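Local structure of lactococcal prophage ps3 protein 05 (3G8W) at residues H82-E87 and Q113-L118; R8-N13 and W55-A60; E139-E144 and W159-T164. The protein probably transfers an acetyl group from acetyl-coenzyme A to an acceptor substrate, as a member of the GNAT acetyltransferase family. All coordinates share one frame; numbering follows the deposited sequence.

Overall arrangement
All three contacts lie on one mixed sheet and follow each other along the chain, none nested in or crossing another. From the N terminus, contact 2 comes first: it lays strand 6-9 beside strand 55-62 and closes a long loop that carries three helices, 15-24, 30-37 and 41-48. Contact 1 closes the crossover from strand 83-91 through helix 96-112 to strand 117-123, in the middle of the sheet. Contact 3 ties together the hairpin of strands 139-150 and 153-163 at the far edge. Contacts 1 and 3 touch, since strands 117-123 and 153-163 are neighbours; contacts 2 and 3 lie about 24 Å apart between centres.

Contact 1 (H82-E87 and Q113-L118)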
loop_
_atom_site.group_PDB
_atom_site.type_symbol
_atom_site.label_atom_id
_atom_site.label_comp_id
_atom_site.label_asym_id
_atom_site.label_seq_id
_atom_site.Cartn_x
_atom_site.Cartn_y
_atom_site.Cartn_z
ATOM N N HIS B 82 -11.305 -0.565 5.720
ATOM C CA HIS B 82 -11.562 0.446 6.723
ATOM C C HIS B 82 -10.474 1.522 6.713
ATOM O O HIS B 82 -10.549 2.466 7.464
ATOM C CB HIS B 82 -11.693 -0.199 8.089
ATOM C CG HIS B 82 -10.438 -0.848 8.541
ATOM N ND1 HIS B 82 -9.877 -1.909 7.869
ATOM C CD2 HIS B 82 -9.591 -0.550 9.552
ATOM C CE1 HIS B 82 -8.756 -2.262 8.469
ATOM N NE2 HIS B 82 -8.557 -1.452 9.491
ATOM N N LYS B 83 -9.471 1.393 5.853
ATOM C CA LYS B 83 -8.308 2.312 5.876
ATOM C C LYS B 83 -8.076 3.023 4.569
ATOM O O LYS B 83 -8.493 2.551 3.509
ATOM C CB LYS B 83 -7.028 1.551 6.167
ATOM C CG LYS B 83 -6.873 1.085 7.545
ATOM C CD LYS B 83 -6.274 -0.273 7.533
ATOM C CE LYS B 83 -4.864 -0.301 6.962
ATOM N NZ LYS B 83 -4.180 -1.638 7.150
ATOM N N ALA B 84 -7.367 4.139 4.624
ATOM C CA ALA B 84 -7.117 4.885 3.399
ATOM C C ALA B 84 -5.914 5.765 3.548
ATOM O O ALA B 84 -5.584 6.158 4.650
ATOM C CB ALA B 84 -8.365 5.725 2.997
ATOM N N ILE B 85 -5.285 6.079 2.426
ATOM C CA ILE B 85 -4.085 6.881 2.403
ATOM C C ILE B 85 -4.432 8.182 1.739
ATOM O O ILE B 85 -5.157 8.190 0.737
ATOM C CB ILE B 85 -3.010 6.244 1.497
ATOM C CG1 ILE B 85 -2.719 4.789 1.884
ATOM C CG2 ILE B 85 -1.739 7.015 1.590
ATOM C CD1 ILE B 85 -2.258 4.595 3.312
ATOM N N LEU B 86 -3.911 9.275 2.295
ATOM C CA LEU B 86 -3.960 10.599 1.676
ATOM C C LEU B 86 -2.656 10.844 0.949
ATOM O O LEU B 86 -1.594 10.654 1.513
ATOM C CB LEU B 86 -4.132 11.649 2.750
ATOM C CG LEU B 86 -5.495 11.803 3.385
ATOM C CD1 LEU B 86 -5.395 12.715 4.544
ATOM C CD2 LEU B 86 -6.414 12.439 2.362
ATOM N N GLU B 87 -2.710 11.263 -0.302
ATOM C CA GLU B 87 -1.482 11.458 -1.083
ATOM C C GLU B 87 -1.595 12.659 -2.021
ATOM O O GLU B 87 -2.704 13.143 -2.322
ATOM C CB GLU B 87 -1.152 10.198 -1.883
ATOM N N GLN B 113 -17.894 7.062 4.042
ATOM C CA GLN B 113 -17.627 5.801 3.374
ATOM C C GLN B 113 -17.267 4.733 4.376
ATOM O O GLN B 113 -16.813 3.658 3.991
ATOM C CB GLN B 113 -16.460 5.951 2.405
ATOM C CG GLN B 113 -16.640 7.033 1.372
ATOM C CD GLN B 113 -17.833 6.779 0.488
ATOM O OE1 GLN B 113 -18.008 5.675 -0.044
ATOM N NE2 GLN B 113 -18.662 7.800 0.321
ATOM N N ASN B 114 -17.449 5.033 5.659
ATOM C CA ASN B 114 -17.035 4.138 6.747
ATOM C C ASN B 114 -15.525 3.823 6.821
ATOM O O ASN B 114 -15.115 2.842 7.440
ATOM C CB ASN B 114 -17.843 2.843 6.711
ATOM C CG ASN B 114 -19.326 3.091 6.695
ATOM O OD1 ASN B 114 -19.843 3.895 7.476
ATOM N ND2 ASN B 114 -20.024 2.413 5.788
ATOM N N ILE B 115 -14.705 4.655 6.193
ATOM C CA ILE B 115 -13.274 4.560 6.378
ATOM C C ILE B 115 -12.930 4.953 7.816
ATOM O O ILE B 115 -13.193 6.064 8.247
ATOM C CB ILE B 115 -12.522 5.408 5.322
ATOM C CG1 ILE B 115 -12.783 4.814 3.916
ATOM C CG2 ILE B 115 -11.016 5.527 5.669
ATOM C CD1 ILE B 115 -12.652 5.795 2.719
ATOM N N GLU B 116 -12.371 4.009 8.555
ATOM C CA GLU B 116 -12.079 4.200 9.961
ATOM C C GLU B 116 -10.800 4.943 10.255
ATOM O O GLU B 116 -10.708 5.652 11.258
ATOM C CB GLU B 116 -12.036 2.857 10.656
ATOM C CG GLU B 116 -13.202 2.625 11.538
ATOM C CD GLU B 116 -13.712 1.235 11.421
ATOM O OE1 GLU B 116 -13.033 0.308 11.906
ATOM O OE2 GLU B 116 -14.797 1.064 10.833
ATOM N N THR B 117 -9.783 4.761 9.422
ATOM C CA THR B 117 -8.547 5.438 9.700
ATOM C C THR B 117 -7.864 6.010 8.446
ATOM O O THR B 117 -7.936 5.422 7.364
ATOM C CB THR B 117 -7.594 4.567 10.581
ATOM O OG1 THR B 117 -6.746 3.758 9.774
ATOM C CG2 THR B 117 -8.354 3.694 11.599
ATOM N N LEU B 118 -7.220 7.169 8.603
ATOM C CA LEU B 118 -6.471 7.802 7.521
ATOM C C LEU B 118 -4.992 7.812 7.844
ATOM O O LEU B 118 -4.607 8.073 8.995
ATOM C CB LEU B 118 -6.937 9.231 7.278
ATOM C CG LEU B 118 -8.391 9.376 6.817
ATOM C CD1 LEU B 118 -8.778 10.851 6.666
ATOM C CD2 LEU B 118 -8.668 8.621 5.532
#
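Lys83 and Thr117 stand side by side on one surface of the sheet, their side chains pointing the same way, and Lys83 CG lies 3.5 Å from Thr117 OG1. Lys83 CG also lies over one face of the preceding His82 ring, 3.6 Å above the plane and displaced toward the rim. His82 can offer that face because its CG sits between backbone N and carbonyl carbon (chi1 64°). Beyond CG the lysine bends twice, and its NZ is hydrogen-bonded to Ala147 O and salt-bridged to Glu144, both of the second subunit. His82 meets Glu116 mainly through the base of its side chain, CB to CB at 4.0 Å, while Glu116 OE1 approaches the ring obliquely. His82 NE2 is hydrogen-bonded to Asn146 O of the second subunit; Glu116 OE1 is hydrogen-bonded to the Tyr154 hydroxyl of that subunit, and OE2 forms a salt bridge with its Lys149.

This is the start of the parallel strand pair in a core beta-alpha-beta unit, as in GNAT folds. Helix 96-112 ends in a Schellman motif with Asn114 as its C-prime residue, and the chain turns from there into strand 117-123. His82 O receives two amides at this turn: Thr117 N at 3.1 Å, nearly along the C=O axis, and Glu116 N, tilted from the carbonyl plane. One step further, Ala84 N makes a weak bond to Thr117 O.

On the other surface, turned to helix 96-112, the Ala84 methyl rests against both Ile115 CG2, at 3.8 Å, and Leu118 CD2, at 3.9 Å. Leu118 extends its other methyl, CD1, toward Leu86 CD1, while Ile106, Ile107 and Ala110 of the helix cover this apolar layer.

Contact 2 (R8-N13 and W55-A60); sequences RLLNQN and WNIFGA
Leu9 places its CD1 methyl over the centre of one face of the Phe58 ring, 4.3 Å above the plane. The leucine reaches there because its CG is swung opposite the backbone N (chi1 -180°), which brings the isopropyl end over Phe58 and beside Asn56. Leu9 CD1 passes Asn56 CB at 3.8 Å, the two side chains running at a slant to one another.

Leu10 works in the other direction. Its two methyls divide the job: Leu10 CD2 packs on Ile57 CG2 at 3.6 Å, and CD1 lies against the bare backbone of Gly59, 3.5 Å from its N. Ile57 offers its CG2 branch to Leu10; the residue also packs on Ile47 and Leu48 of helix 41-48.

The strands pair antiparallel, with Arg8 and Gly59 as the hydrogen-bonded pair. Gly59 N meets Arg8 O at 3.2 Å with a nearly straight N-H...O angle (175°); the return bond from Arg8 N to Gly59 O is weak, as is Leu10 N to Ile57 O. Strand 6-9 is the outermost on this side of the sheet within the chain and ends at Leu9. The extended Arg8 chain brings NH1 to Leu9 O, which lies near the guanidinium plane, and NH2 into a salt bridge with Asp14.

Chemically, one straight backbone bond and two weak ones are supplemented by one leucine methyl on the aromatic face and by Leu10 methyls on Ile57 and Gly59. The Arg8-Asp14 salt bridge stays on the strand 6-9 side and does not join the strands; apolar packing probably contributes alongside the backbone bonds.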
loop_
_atom_site.group_PDB
_atom_site.type_symbol
_atom_site.label_atom_id
_atom_site.label_comp_id
_atom_site.label_asym_id
_atom_site.label_seq_id
_atom_site.Cartn_x
_atom_site.Cartn_y
_atom_site.Cartn_z
ATOM N N ARG B 8 -15.443 19.865 -4.612
ATOM C CA ARG B 8 -16.139 18.734 -5.185
ATOM C C ARG B 8 -15.153 17.624 -5.516
ATOM O O ARG B 8 -13.938 17.823 -5.491
ATOM C CB ARG B 8 -16.924 19.151 -6.434
ATOM C CG ARG B 8 -16.073 19.593 -7.621
ATOM C CD ARG B 8 -16.947 19.869 -8.858
ATOM N NE ARG B 8 -16.203 20.475 -9.969
ATOM C CZ ARG B 8 -15.354 19.822 -10.768
ATOM N NH1 ARG B 8 -15.109 18.520 -10.586
ATOM N NH2 ARG B 8 -14.733 20.485 -11.743
ATOM N N LEU B 9 -15.689 16.449 -5.819
ATOM C CA LEU B 9 -14.889 15.375 -6.369
ATOM C C LEU B 9 -14.413 15.775 -7.761
ATOM O O LEU B 9 -15.224 16.082 -8.649
ATOM C CB LEU B 9 -15.711 14.091 -6.459
ATOM C CG LEU B 9 -14.970 12.885 -7.015
ATOM C CD1 LEU B 9 -13.966 12.363 -5.988
ATOM C CD2 LEU B 9 -15.948 11.804 -7.408
ATOM N N LEU B 10 -13.095 15.803 -7.935
ATOM C CA LEU B 10 -12.513 15.913 -9.271
ATOM C C LEU B 10 -12.834 14.676 -10.096
ATOM O O LEU B 10 -13.149 13.618 -9.549
ATOM C CB LEU B 10 -11.003 16.115 -9.191
ATOM C CG LEU B 10 -10.518 17.541 -9.421
ATOM C CD1 LEU B 10 -11.385 18.559 -8.660
ATOM C CD2 LEU B 10 -9.035 17.681 -9.096
ATOM N N ASN B 11 -12.744 14.822 -11.413
ATOM C CA ASN B 11 -13.067 13.761 -12.346
ATOM C C ASN B 11 -12.269 13.980 -13.640
ATOM O O ASN B 11 -11.592 15.003 -13.783
ATOM C CB ASN B 11 -14.571 13.796 -12.619
ATOM C CG ASN B 11 -14.923 14.715 -13.756
ATOM O OD1 ASN B 11 -14.691 14.375 -14.907
ATOM N ND2 ASN B 11 -15.466 15.886 -13.448
ATOM N N GLN B 12 -12.373 13.053 -14.594
ATOM C CA GLN B 12 -11.655 13.172 -15.881
ATOM C C GLN B 12 -11.947 14.436 -16.715
ATOM O O GLN B 12 -11.308 14.662 -17.740
ATOM C CB GLN B 12 -11.779 11.892 -16.725
ATOM C CG GLN B 12 -13.045 11.064 -16.495
ATOM C CD GLN B 12 -12.950 9.652 -17.078
ATOM O OE1 GLN B 12 -12.128 9.375 -17.958
ATOM N NE2 GLN B 12 -13.801 8.755 -16.590
ATOM N N ASN B 13 -12.886 15.257 -16.253
ATOM C CA ASN B 13 -13.139 16.588 -16.823
ATOM C C ASN B 13 -12.203 17.655 -16.269
ATOM O O ASN B 13 -12.298 18.817 -16.637
ATOM C CB ASN B 13 -14.567 17.037 -16.524
ATOM C CG ASN B 13 -15.521 16.720 -17.635
ATOM O OD1 ASN B 13 -16.185 15.683 -17.621
ATOM N ND2 ASN B 13 -15.600 17.610 -18.614
ATOM N N TRP B 55 -10.326 5.374 -5.547
ATOM C CA TRP B 55 -9.138 6.185 -5.811
ATOM C C TRP B 55 -9.565 7.610 -6.198
ATOM O O TRP B 55 -9.819 7.887 -7.378
ATOM C CB TRP B 55 -8.322 5.537 -6.939
ATOM C CG TRP B 55 -6.832 5.717 -6.830
ATOM C CD1 TRP B 55 -6.163 6.629 -6.067
ATOM C CD2 TRP B 55 -5.829 4.979 -7.541
ATOM N NE1 TRP B 55 -4.808 6.491 -6.244
ATOM C CE2 TRP B 55 -4.580 5.485 -7.147
ATOM C CE3 TRP B 55 -5.869 3.930 -8.469
ATOM C CZ2 TRP B 55 -3.378 4.980 -7.654
ATOM C CZ3 TRP B 55 -4.677 3.433 -8.970
ATOM C CH2 TRP B 55 -3.451 3.962 -8.567
ATOM N N ASN B 56 -9.653 8.502 -5.210
ATOM C CA ASN B 56 -10.338 9.781 -5.413
ATOM C C ASN B 56 -9.535 11.042 -5.183
ATOM O O ASN B 56 -9.027 11.280 -4.091
ATOM C CB ASN B 56 -11.591 9.840 -4.549
ATOM C CG ASN B 56 -12.637 8.822 -4.960
ATOM O OD1 ASN B 56 -12.389 7.936 -5.784
ATOM N ND2 ASN B 56 -13.825 8.948 -4.382
ATOM N N ILE B 57 -9.426 11.859 -6.213
ATOM C CA ILE B 57 -8.816 13.156 -6.086
ATOM C C ILE B 57 -9.901 14.188 -5.768
ATOM O O ILE B 57 -10.884 14.320 -6.509
ATOM C CB ILE B 57 -8.138 13.567 -7.392
ATOM C CG1 ILE B 57 -7.045 12.577 -7.765
ATOM C CG2 ILE B 57 -7.557 14.979 -7.275
ATOM C CD1 ILE B 57 -6.301 12.966 -9.015
ATOM N N PHE B 58 -9.719 14.939 -4.683
ATOM C CA PHE B 58 -10.603 16.074 -4.424
ATOM C C PHE B 58 -9.945 17.394 -4.760
ATOM O O PHE B 58 -8.728 17.534 -4.600
ATOM C CB PHE B 58 -11.021 16.109 -2.977
ATOM C CG PHE B 58 -11.883 14.971 -2.567
ATOM C CD1 PHE B 58 -13.244 15.157 -2.389
ATOM C CD2 PHE B 58 -11.326 13.723 -2.304
ATOM C CE1 PHE B 58 -14.036 14.105 -1.970
ATOM C CE2 PHE B 58 -12.118 12.655 -1.888
ATOM C CZ PHE B 58 -13.465 12.837 -1.716
ATOM N N GLY B 59 -10.753 18.360 -5.200
ATOM C CA GLY B 59 -10.269 19.713 -5.493
ATOM C C GLY B 59 -11.034 20.818 -4.788
ATOM O O GLY B 59 -12.242 20.714 -4.598
ATOM N N ALA B 60 -10.321 21.867 -4.376
ATOM C CA ALA B 60 -10.960 23.101 -3.900
ATOM C C ALA B 60 -10.971 24.150 -5.021
ATOM O O ALA B 60 -9.963 24.355 -5.710
ATOM C CB ALA B 60 -10.261 23.631 -2.681
#

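Contact 3 (E139-E144 and W159-T164)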
loop_
_atom_site.group_PDB
_atom_site.type_symbol
_atom_site.label_atom_id
_atom_site.label_comp_id
_atom_site.label_asym_id
_atom_site.label_seq_id
_atom_site.Cartn_x
_atom_site.Cartn_y
_atom_site.Cartn_z
ATOM N N GLU B 139 -1.340 11.825 14.094
ATOM C CA GLU B 139 -0.374 11.501 15.143
ATOM C C GLU B 139 0.601 10.518 14.579
ATOM O O GLU B 139 0.332 9.913 13.564
ATOM C CB GLU B 139 -1.073 10.924 16.353
ATOM C CG GLU B 139 -1.891 11.943 17.097
ATOM C CD GLU B 139 -2.565 11.386 18.336
ATOM O OE1 GLU B 139 -2.702 12.148 19.320
ATOM O OE2 GLU B 139 -2.952 10.194 18.342
ATOM N N ASN B 140 1.757 10.402 15.208
ATOM C CA ASN B 140 2.832 9.557 14.715
ATOM C C ASN B 140 2.469 8.075 14.779
ATOM O O ASN B 140 1.991 7.600 15.801
ATOM C CB ASN B 140 4.105 9.828 15.525
ATOM C CG ASN B 140 4.713 11.180 15.215
ATOM O OD1 ASN B 140 5.437 11.328 14.226
ATOM N ND2 ASN B 140 4.433 12.181 16.066
ATOM N N LEU B 141 2.688 7.365 13.680
ATOM C CA LEU B 141 2.481 5.916 13.612
ATOM C C LEU B 141 3.830 5.218 13.510
ATOM O O LEU B 141 4.157 4.394 14.322
ATOM C CB LEU B 141 1.640 5.560 12.391
ATOM C CG LEU B 141 1.296 4.079 12.178
ATOM C CD1 LEU B 141 0.303 3.538 13.226
ATOM C CD2 LEU B 141 0.748 3.875 10.793
ATOM N N ALA B 142 4.606 5.578 12.496
ATOM C CA ALA B 142 5.871 4.943 12.198
ATOM C C ALA B 142 6.885 5.869 11.508
ATOM O O ALA B 142 6.568 6.924 10.994
ATOM C CB ALA B 142 5.628 3.759 11.363
ATOM N N PHE B 143 8.130 5.445 11.514
ATOM C CA PHE B 143 9.185 6.191 10.884
ATOM C C PHE B 143 9.951 5.262 9.953
ATOM O O PHE B 143 10.463 4.244 10.375
ATOM C CB PHE B 143 10.095 6.781 11.952
ATOM C CG PHE B 143 11.351 7.343 11.405
ATOM C CD1 PHE B 143 11.314 8.391 10.490
ATOM C CD2 PHE B 143 12.584 6.821 11.790
ATOM C CE1 PHE B 143 12.489 8.921 9.965
ATOM C CE2 PHE B 143 13.759 7.350 11.272
ATOM C CZ PHE B 143 13.699 8.412 10.357
ATOM N N GLU B 144 10.025 5.627 8.687
ATOM C CA GLU B 144 10.570 4.743 7.663
ATOM C C GLU B 144 11.788 5.358 6.946
ATOM O O GLU B 144 11.666 6.272 6.106
ATOM C CB GLU B 144 9.461 4.370 6.678
ATOM C CG GLU B 144 9.747 3.136 5.848
ATOM C CD GLU B 144 8.859 2.996 4.584
ATOM O OE1 GLU B 144 7.682 3.447 4.549
ATOM O OE2 GLU B 144 9.353 2.404 3.605
ATOM N N TRP B 159 5.209 8.399 8.967
ATOM C CA TRP B 159 3.879 7.977 8.730
ATOM C C TRP B 159 3.053 8.489 9.869
ATOM O O TRP B 159 3.340 8.205 11.046
ATOM C CB TRP B 159 3.802 6.466 8.674
ATOM C CG TRP B 159 4.212 5.879 7.362
ATOM C CD1 TRP B 159 5.466 5.528 6.998
ATOM C CD2 TRP B 159 3.363 5.524 6.266
ATOM N NE1 TRP B 159 5.458 4.980 5.739
ATOM C CE2 TRP B 159 4.181 4.958 5.271
ATOM C CE3 TRP B 159 1.986 5.618 6.034
ATOM C CZ2 TRP B 159 3.684 4.493 4.051
ATOM C CZ3 TRP B 159 1.469 5.135 4.803
ATOM C CH2 TRP B 159 2.331 4.593 3.823
ATOM N N LEU B 160 2.027 9.254 9.494
ATOM C CA LEU B 160 1.009 9.718 10.432
ATOM C C LEU B 160 -0.355 9.046 10.251
ATOM O O LEU B 160 -0.731 8.613 9.148
ATOM C CB LEU B 160 0.832 11.218 10.303
ATOM C CG LEU B 160 1.947 12.143 10.734
ATOM C CD1 LEU B 160 3.203 11.781 10.027
ATOM C CD2 LEU B 160 1.482 13.538 10.362
ATOM N N ILE B 161 -1.108 9.016 11.339
ATOM C CA ILE B 161 -2.416 8.380 11.347
ATOM C C ILE B 161 -3.461 9.304 12.016
ATOM O O ILE B 161 -3.180 10.010 12.995
ATOM C CB ILE B 161 -2.335 6.974 12.008
ATOM C CG1 ILE B 161 -3.691 6.286 12.079
ATOM C CG2 ILE B 161 -1.733 7.066 13.417
ATOM C CD1 ILE B 161 -3.608 4.773 12.416
ATOM N N TYR B 162 -4.654 9.320 11.421
ATOM C CA TYR B 162 -5.805 9.980 11.991
ATOM C C TYR B 162 -6.913 8.947 12.045
ATOM O O TYR B 162 -7.112 8.188 11.105
ATOM C CB TYR B 162 -6.183 11.182 11.131
ATOM C CG TYR B 162 -7.433 11.917 11.552
ATOM C CD1 TYR B 162 -7.365 13.035 12.376
ATOM C CD2 TYR B 162 -8.685 11.505 11.105
ATOM C CE1 TYR B 162 -8.514 13.715 12.749
ATOM C CE2 TYR B 162 -9.834 12.163 11.479
ATOM C CZ TYR B 162 -9.747 13.274 12.294
ATOM O OH TYR B 162 -10.909 13.934 12.644
ATOM N N SER B 163 -7.609 8.900 13.169
ATOM C CA SER B 163 -8.751 8.025 13.317
ATOM C C SER B 163 -10.079 8.789 13.197
ATOM O O SER B 163 -10.271 9.831 13.818
ATOM C CB SER B 163 -8.678 7.313 14.645
ATOM O OG SER B 163 -9.991 7.064 15.087
ATOM N N THR B 164 -11.003 8.270 12.402
ATOM C CA THR B 164 -12.253 8.977 12.204
ATOM C C THR B 164 -13.366 8.461 13.103
ATOM O O THR B 164 -14.535 8.651 12.790
ATOM C CB THR B 164 -12.719 8.918 10.743
ATOM O OG1 THR B 164 -12.779 7.552 10.324
ATOM C CG2 THR B 164 -11.777 9.693 9.840
#
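Trp159 lays its indole beside the extended Glu144 side chain, with carboxylate and ring planes only 13° apart. Trp159 NE1 donates to Glu144 OE1 at 3.0 Å, the oxygen meeting the ring edge in plane. The other oxygen, OE2, pairs with the amine of Lys83 of the second subunit, so Glu144 both holds the indole edge and bridges to that subunit.

Opposite Trp159 the strand bulges. Leu141 and Ala142 both face it, a classic beta bulge, and Trp159 O accepts both amides, from Leu141 N at 2.8 Å and Ala142 N at 3.3 Å. Within the bulge Leu141 points toward the partner strand as a bump: its CB settles on Ile161 CG2 at 3.8 Å, and the two side chains slant past each other. Ala142, small and beside the tryptophan CB, also packs on Ala142 of the second subunit. Before the bulge, Glu139 and Ile161 exchange a regular pair of backbone bonds.

A bound cyclohexylaminoethanesulfonate, probably from the crystallisation liquor though it may mark a pocket, lies about 4 Å from the Trp159 side chain. On its other edge strand 153-163 pairs with strand 117-123, whose Met119 touches Leu141 and Trp159; further along, Tyr162 and Thr164 rest on Ile107 of helix 96-112, and Thr164 OG1 bonds to Ile115 O.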